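Local coordinates for ssDNA binding protein (Pyrococcus furiosus, PDB 4PSM) that binds single-stranded DNA, probably enclosing it in tunnels formed between the subunits of a four-chain assembly, at residues L43-I46 / I47-L51; L95-A98 / M99-E103; S131-V134 / E135-K138. All blocks are in the same frame, centred on the assembly; numbering follows the deposited sequence.

In the fold
The three contacts follow one another along the chain, each a single turn-to-turn step within a helix. Contact 1 sits on helix 33-53, packed against strands 61-71 and 74-87 of the antiparallel sheet and against helix 15-26. Contacts 2 and 3 belong to the long helix 93-141, near its start and near its end, with centres about 52 Å apart on opposite sides of the chain's centre. Contact 2 lies about 21 Å from contact 1, centre to centre, and joins the long helix to strands 4-11 and 61-71 and to the second subunit. Contact 3, also about 52 Å from contact 1 between centres, touches all three other subunits.

Contact 1 (L43-I46 / I47-L51); sequences LNKI and IFEKL
Leu43 and Ile47, one helical turn apart, make the apolar contact in this part of helix 33-53. The leucine has CG anti to its own backbone N (chi1 -179°), and its branch point thereby lies 3.6 Å from Ile47 CD1. Both leucine methyls also come near the isoleucine: CD1 approaches CG1 and CD1 of Ile47, CD2 only CD1. Ile47 places CG1 beside its backbone N and continues extended to CD1, which carries that branch back along the helix, with CG1 just 3.2 Å from Leu43 O. That carbonyl accepts the Ile47 N-H in a 2.7 Å bond between Ile47 N and Leu43 O, nearly straight at 170°. Asn44 lies alongside Ile47, pointing the same way, and its OD1 is 4.0 Å from Ile47 CD1. Its backbone O takes the N-H of Phe48 from above the carbonyl plane and also bonds Tyr15 OH, two partners on one oxygen.

The outer side carries charged residues. Lys45 crosses Glu49 at a slant, leaving NZ 4.1 Å from OE2 of Glu49, beyond a salt bridge; the glutamate is poorly ordered. Glu49 CG instead lies against Lys45 O at 3.3 Å. On the next strip of the surface, the chain of Lys50 starts beside Ile46 O, from CG at 3.3 Å.

Leu43 also meets Trp77 and Val66 of the sheet, while Ile47 meets Ile64 of the sheet and Tyr15 of helix 15-26, which ties the buried pair to both. The arrangement is that of an amphipathic alpha-helix, with i to i+4 apolar neighbours facing the sheet and charged side chains along the outer face.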
loop_
_atom_site.group_PDB
_atom_site.type_symbol
_atom_site.label_atom_id
_atom_site.label_comp_id
_atom_site.label_asym_id
_atom_site.label_seq_id
_atom_site.Cartn_x
_atom_site.Cartn_y
_atom_site.Cartn_z
ATOM N N LEU A 43 -26.441 -19.793 -19.900
ATOM C CA LEU A 43 -25.925 -20.317 -21.152
ATOM C C LEU A 43 -25.178 -21.635 -20.944
ATOM O O LEU A 43 -25.394 -22.610 -21.663
ATOM C CB LEU A 43 -25.026 -19.284 -21.835
ATOM C CG LEU A 43 -24.456 -19.737 -23.180
ATOM C CD1 LEU A 43 -25.525 -20.320 -24.099
ATOM C CD2 LEU A 43 -23.601 -18.688 -23.879
ATOM N N ASN A 44 -24.307 -21.662 -19.949
ATOM C CA ASN A 44 -23.512 -22.847 -19.659
ATOM C C ASN A 44 -24.384 -24.026 -19.263
ATOM O O ASN A 44 -24.020 -25.182 -19.482
ATOM C CB ASN A 44 -22.454 -22.551 -18.576
ATOM C CG ASN A 44 -21.322 -21.673 -19.095
ATOM O OD1 ASN A 44 -21.043 -21.675 -20.292
ATOM N ND2 ASN A 44 -20.676 -20.912 -18.203
ATOM N N LYS A 45 -25.530 -23.728 -18.661
ATOM C CA LYS A 45 -26.502 -24.759 -18.321
ATOM C C LYS A 45 -27.008 -25.405 -19.613
ATOM O O LYS A 45 -27.028 -26.622 -19.751
ATOM C CB LYS A 45 -27.662 -24.147 -17.539
ATOM C CG LYS A 45 -27.615 -24.381 -16.037
ATOM C CD LYS A 45 -28.398 -25.636 -15.651
ATOM C CE LYS A 45 -29.886 -25.496 -15.970
ATOM N NZ LYS A 45 -30.672 -26.705 -15.589
ATOM N N ILE A 46 -27.399 -24.562 -20.561
ATOM C CA ILE A 46 -27.900 -24.994 -21.846
ATOM C C ILE A 46 -26.818 -25.732 -22.628
ATOM O O ILE A 46 -27.044 -26.824 -23.148
ATOM C CB ILE A 46 -28.401 -23.789 -22.655
ATOM C CG1 ILE A 46 -29.649 -23.195 -21.996
ATOM C CG2 ILE A 46 -28.667 -24.180 -24.098
ATOM C CD1 ILE A 46 -30.092 -21.866 -22.589
ATOM N N ILE A 47 -25.636 -25.135 -22.692
ATOM C CA ILE A 47 -24.527 -25.727 -23.421
ATOM C C ILE A 47 -24.243 -27.137 -22.913
ATOM O O ILE A 47 -24.085 -28.077 -23.691
ATOM C CB ILE A 47 -23.269 -24.853 -23.302
ATOM C CG1 ILE A 47 -23.470 -23.541 -24.067
ATOM C CG2 ILE A 47 -22.050 -25.584 -23.820
ATOM C CD1 ILE A 47 -22.316 -22.583 -23.925
ATOM N N PHE A 48 -24.209 -27.287 -21.597
ATOM C CA PHE A 48 -23.873 -28.566 -20.997
ATOM C C PHE A 48 -24.893 -29.641 -21.324
ATOM O O PHE A 48 -24.541 -30.811 -21.441
ATOM C CB PHE A 48 -23.745 -28.438 -19.484
ATOM C CG PHE A 48 -23.376 -29.720 -18.805
ATOM C CD1 PHE A 48 -22.049 -30.068 -18.639
ATOM C CD2 PHE A 48 -24.354 -30.587 -18.343
ATOM C CE1 PHE A 48 -21.698 -31.247 -18.009
ATOM C CE2 PHE A 48 -24.009 -31.775 -17.719
ATOM C CZ PHE A 48 -22.677 -32.099 -17.544
ATOM N N GLU A 49 -26.157 -29.246 -21.442
ATOM C CA GLU A 49 -27.198 -30.180 -21.845
ATOM C C GLU A 49 -26.916 -30.668 -23.263
ATOM O O GLU A 49 -26.942 -31.860 -23.525
ATOM C CB GLU A 49 -28.577 -29.526 -21.763
ATOM C CG GLU A 49 -29.016 -29.180 -20.346
ATOM C CD GLU A 49 -30.309 -28.387 -20.309
ATOM O OE1 GLU A 49 -30.620 -27.702 -21.308
ATOM O OE2 GLU A 49 -31.015 -28.448 -19.280
ATOM N N LYS A 50 -26.622 -29.733 -24.160
ATOM C CA LYS A 50 -26.306 -30.051 -25.539
ATOM C C LYS A 50 -25.038 -30.890 -25.663
ATOM O O LYS A 50 -25.003 -31.843 -26.436
ATOM C CB LYS A 50 -26.206 -28.776 -26.374
ATOM C CG LYS A 50 -27.451 -27.907 -26.280
ATOM C CD LYS A 50 -27.689 -27.107 -27.547
ATOM C CE LYS A 50 -29.142 -26.658 -27.626
ATOM N NZ LYS A 50 -29.485 -26.072 -28.948
ATOM N N LEU A 51 -24.003 -30.553 -24.900
ATOM C CA LEU A 51 -22.781 -31.357 -24.907
ATOM C C LEU A 51 -23.067 -32.790 -24.475
ATOM O O LEU A 51 -22.460 -33.725 -24.988
ATOM C CB LEU A 51 -21.692 -30.761 -24.008
ATOM C CG LEU A 51 -21.199 -29.358 -24.362
ATOM C CD1 LEU A 51 -20.099 -28.849 -23.419
ATOM C CD2 LEU A 51 -20.825 -29.215 -25.826
#

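Contact 2 (L95-A98 / M99-E103); sequences LALA and MEEVE
Glu101 lies across Leu97, one turn back in helix 93-141, and can be followed from its root. CB sits 3.3 Å from Ala98 O. CG, set beside the backbone N by a chi1 of -64°, approaches Leu97 O to 3.1 Å and also nears Leu97 CD1. Beyond CG the chain is extended, so CD continues past Leu97 CD1 at 4.1 Å and the OE2 side of the carboxylate ends beside the leucine branch. There OE2 is 3.8 Å from Leu97 CD1 and about as far from Leu97 CG, while OE1 lies 3.9 Å from Ala98 CA. The polar partners belong to the second subunit, where OE2 forms a salt bridge with Arg63 and OE1 accepts a hydrogen bond from the backbone N of Phe9. An alanine here would probably deprive Arg63 of the second subunit of its salt bridge with this carboxylate and the Phe9 N-H of the acceptor described, and uncover one side of Leu97.

On another side of the helix, Met99, a selenomethionine, folds back at chi2 and chi3 to bring CE within 3.6 Å of Ala98 CB. It also packs on Met99 of the second subunit, and Leu97 and Ala98 both meet Phe9 there. Backbone bonds from i+4 N-H to i carbonyl hold the turn. The arrangement is that of a long helix at a subunit interface, consistent with the predicted coiled coil.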
loop_
_atom_site.group_PDB
_atom_site.type_symbol
_atom_site.label_atom_id
_atom_site.label_comp_id
_atom_site.label_asym_id
_atom_site.label_seq_id
_atom_site.Cartn_x
_atom_site.Cartn_y
_atom_site.Cartn_z
ATOM N N LEU A 95 -4.662 -31.186 -31.350
ATOM C CA LEU A 95 -5.491 -30.093 -30.858
ATOM C C LEU A 95 -5.924 -30.378 -29.426
ATOM O O LEU A 95 -5.856 -29.512 -28.548
ATOM C CB LEU A 95 -6.724 -29.925 -31.742
ATOM C CG LEU A 95 -7.651 -28.776 -31.361
ATOM C CD1 LEU A 95 -7.015 -27.437 -31.712
ATOM C CD2 LEU A 95 -9.004 -28.932 -32.029
ATOM N N ALA A 96 -6.366 -31.607 -29.196
ATOM C CA ALA A 96 -6.821 -32.016 -27.876
ATOM C C ALA A 96 -5.681 -31.904 -26.878
ATOM O O ALA A 96 -5.875 -31.460 -25.751
ATOM C CB ALA A 96 -7.351 -33.440 -27.911
ATOM N N LEU A 97 -4.492 -32.323 -27.300
ATOM C CA LEU A 97 -3.327 -32.267 -26.437
ATOM C C LEU A 97 -3.012 -30.826 -26.081
ATOM O O LEU A 97 -2.750 -30.517 -24.931
ATOM C CB LEU A 97 -2.115 -32.937 -27.094
ATOM C CG LEU A 97 -0.774 -32.719 -26.370
ATOM C CD1 LEU A 97 -0.863 -33.083 -24.893
ATOM C CD2 LEU A 97 0.382 -33.470 -27.043
ATOM N N ALA A 98 -3.054 -29.954 -27.084
ATOM C CA ALA A 98 -2.739 -28.548 -26.903
ATOM C C ALA A 98 -3.715 -27.869 -25.936
ATOM O O ALA A 98 -3.308 -27.060 -25.108
ATOM C CB ALA A 98 -2.738 -27.833 -28.254
HETATM N N MSE A 99 -4.997 -28.207 -26.053
HETATM C CA MSE A 99 -6.034 -27.627 -25.220
HETATM C C MSE A 99 -5.926 -28.095 -23.784
HETATM O O MSE A 99 -6.217 -27.339 -22.850
HETATM C CB MSE A 99 -7.423 -27.963 -25.762
HETATM C CG MSE A 99 -7.713 -27.339 -27.100
HETATM SE SE MSE A 99 -7.284 -25.451 -27.121
HETATM C CE MSE A 99 -5.443 -25.482 -27.709
ATOM N N GLU A 100 -5.523 -29.345 -23.609
ATOM C CA GLU A 100 -5.275 -29.870 -22.277
ATOM C C GLU A 100 -4.073 -29.152 -21.648
ATOM O O GLU A 100 -4.057 -28.880 -20.448
ATOM C CB GLU A 100 -5.037 -31.373 -22.335
ATOM C CG GLU A 100 -4.762 -32.026 -20.993
ATOM C CD GLU A 100 -4.481 -33.513 -21.130
ATOM O OE1 GLU A 100 -5.145 -34.173 -21.960
ATOM O OE2 GLU A 100 -3.588 -34.021 -20.418
ATOM N N GLU A 101 -3.074 -28.839 -22.469
ATOM C CA GLU A 101 -1.921 -28.078 -22.010
ATOM C C GLU A 101 -2.351 -26.674 -21.588
ATOM O O GLU A 101 -1.928 -26.178 -20.552
ATOM C CB GLU A 101 -0.852 -28.000 -23.101
ATOM C CG GLU A 101 -0.272 -29.361 -23.474
ATOM C CD GLU A 101 0.782 -29.289 -24.562
ATOM O OE1 GLU A 101 0.805 -28.291 -25.319
ATOM O OE2 GLU A 101 1.589 -30.240 -24.650
ATOM N N VAL A 102 -3.192 -26.036 -22.394
ATOM C CA VAL A 102 -3.716 -24.723 -22.055
ATOM C C VAL A 102 -4.449 -24.768 -20.725
ATOM O O VAL A 102 -4.190 -23.962 -19.832
ATOM C CB VAL A 102 -4.683 -24.202 -23.122
ATOM C CG1 VAL A 102 -5.639 -23.189 -22.506
ATOM C CG2 VAL A 102 -3.905 -23.597 -24.281
ATOM N N GLU A 103 -5.362 -25.724 -20.605
ATOM C CA GLU A 103 -6.142 -25.899 -19.392
ATOM C C GLU A 103 -5.227 -26.011 -18.175
ATOM O O GLU A 103 -5.513 -25.464 -17.112
ATOM C CB GLU A 103 -7.000 -27.156 -19.517
ATOM C CG GLU A 103 -8.273 -27.150 -18.692
ATOM C CD GLU A 103 -9.382 -26.327 -19.324
ATOM O OE1 GLU A 103 -9.107 -25.567 -20.283
ATOM O OE2 GLU A 103 -10.536 -26.453 -18.862
#

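Contact 3 (S131-V134 / E135-K138); sequences SELV and ERMK
Glu135 opens the second turn by donating its backbone N-H to Ser131 O, with N to O at 3.1 Å and the donor above the carbonyl plane. Its CG stands anti to the backbone N and the chain bends at chi2, bringing the carboxylate toward Lys138 further along the helix. OE1 is met there on its syn side by Lys138 NZ, at 3.1 Å, in a salt bridge, while OE2 accepts the backbone N-H of Arg147.

Arg136 turns back over the first turn. Bends at chi2 and chi3 carry its guanidinium across Leu133, whose CA lies 3.7 Å above one face of the group, offset toward its rim. The two side chains meet at about a right angle, with NH2 3.8 Å from Leu133 CD1. NH1 comes close to the aliphatic part of Glu132, 3.2 Å from its CG, yet NH1 and Glu132 OE2 remain 5.0 Å apart, and the carboxylate and guanidinium planes differ by 49°. The opposite charges are therefore neighbours without direct contact.

Met137, a selenomethionine, follows Leu133 by one turn. Its CG is 4.5 Å from Leu133 CD1, a distant apolar approach, and its side chain packs on Met137 of the second subunit. Lys138 closes the turn: its CG lies 3.6 Å from Val134 O, the acceptor of its backbone N-H. Its NZ has three partners, adding Lys145 O and Glu117 of the third subunit to Glu135. This lysine thus joins the helix to the C-terminal tail and to another chain, as part of a multi-subunit helical interface consistent with the predicted coiled coil.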
loop_
_atom_site.group_PDB
_atom_site.type_symbol
_atom_site.label_atom_id
_atom_site.label_comp_id
_atom_site.label_asym_id
_atom_site.label_seq_id
_atom_site.Cartn_x
_atom_site.Cartn_y
_atom_site.Cartn_z
ATOM N N SER A 131 -5.647 4.762 6.978
ATOM C CA SER A 131 -6.601 5.853 6.819
ATOM C C SER A 131 -7.315 6.158 8.127
ATOM O O SER A 131 -7.598 7.317 8.434
ATOM C CB SER A 131 -7.624 5.523 5.734
ATOM O OG SER A 131 -7.022 5.590 4.450
ATOM N N GLU A 132 -7.599 5.109 8.891
ATOM C CA GLU A 132 -8.288 5.242 10.174
ATOM C C GLU A 132 -7.379 5.948 11.167
ATOM O O GLU A 132 -7.769 6.914 11.817
ATOM C CB GLU A 132 -8.651 3.862 10.721
ATOM C CG GLU A 132 -10.011 3.777 11.387
ATOM C CD GLU A 132 -10.994 2.953 10.577
ATOM O OE1 GLU A 132 -10.637 2.547 9.449
ATOM O OE2 GLU A 132 -12.117 2.708 11.065
ATOM N N LEU A 133 -6.157 5.447 11.275
ATOM C CA LEU A 133 -5.172 5.994 12.187
ATOM C C LEU A 133 -4.887 7.455 11.877
ATOM O O LEU A 133 -4.870 8.306 12.772
ATOM C CB LEU A 133 -3.886 5.184 12.106
ATOM C CG LEU A 133 -2.754 5.567 13.053
ATOM C CD1 LEU A 133 -3.298 5.922 14.429
ATOM C CD2 LEU A 133 -1.732 4.438 13.153
ATOM N N VAL A 134 -4.664 7.744 10.605
ATOM C CA VAL A 134 -4.409 9.110 10.184
ATOM C C VAL A 134 -5.536 10.047 10.618
ATOM O O VAL A 134 -5.280 11.104 11.195
ATOM C CB VAL A 134 -4.198 9.191 8.668
ATOM C CG1 VAL A 134 -4.229 10.644 8.192
ATOM C CG2 VAL A 134 -2.882 8.525 8.303
ATOM N N GLU A 135 -6.779 9.652 10.355
ATOM C CA GLU A 135 -7.917 10.478 10.714
ATOM C C GLU A 135 -7.966 10.673 12.222
ATOM O O GLU A 135 -8.306 11.747 12.708
ATOM C CB GLU A 135 -9.227 9.873 10.217
ATOM C CG GLU A 135 -10.438 10.752 10.521
ATOM C CD GLU A 135 -10.450 12.056 9.727
ATOM O OE1 GLU A 135 -9.548 12.254 8.882
ATOM O OE2 GLU A 135 -11.366 12.884 9.951
ATOM N N ARG A 136 -7.617 9.622 12.952
ATOM C CA ARG A 136 -7.618 9.650 14.410
ATOM C C ARG A 136 -6.594 10.668 14.932
ATOM O O ARG A 136 -6.838 11.374 15.909
ATOM C CB ARG A 136 -7.314 8.249 14.950
ATOM C CG ARG A 136 -7.980 7.910 16.268
ATOM C CD ARG A 136 -8.534 6.488 16.256
ATOM N NE ARG A 136 -7.535 5.511 15.943
ATOM C CZ ARG A 136 -7.500 4.542 15.033
ATOM N NH1 ARG A 136 -8.464 4.250 14.159
ATOM N NH2 ARG A 136 -6.391 3.833 15.044
HETATM N N MSE A 137 -5.444 10.740 14.270
HETATM C CA MSE A 137 -4.427 11.712 14.622
HETATM C C MSE A 137 -4.895 13.131 14.340
HETATM O O MSE A 137 -4.570 14.058 15.080
HETATM C CB MSE A 137 -3.151 11.455 13.845
HETATM C CG MSE A 137 -2.331 10.282 14.332
HETATM SE SE MSE A 137 -0.897 9.818 13.084
HETATM C CE MSE A 137 -0.150 11.583 12.759
ATOM N N LYS A 138 -5.639 13.305 13.258
ATOM C CA LYS A 138 -6.232 14.591 12.965
ATOM C C LYS A 138 -7.127 14.984 14.137
ATOM O O LYS A 138 -7.073 16.114 14.620
ATOM C CB LYS A 138 -7.034 14.541 11.661
ATOM C CG LYS A 138 -6.170 14.530 10.407
ATOM C CD LYS A 138 -6.999 14.330 9.149
ATOM C CE LYS A 138 -7.957 15.491 8.895
ATOM N NZ LYS A 138 -8.963 15.137 7.840
#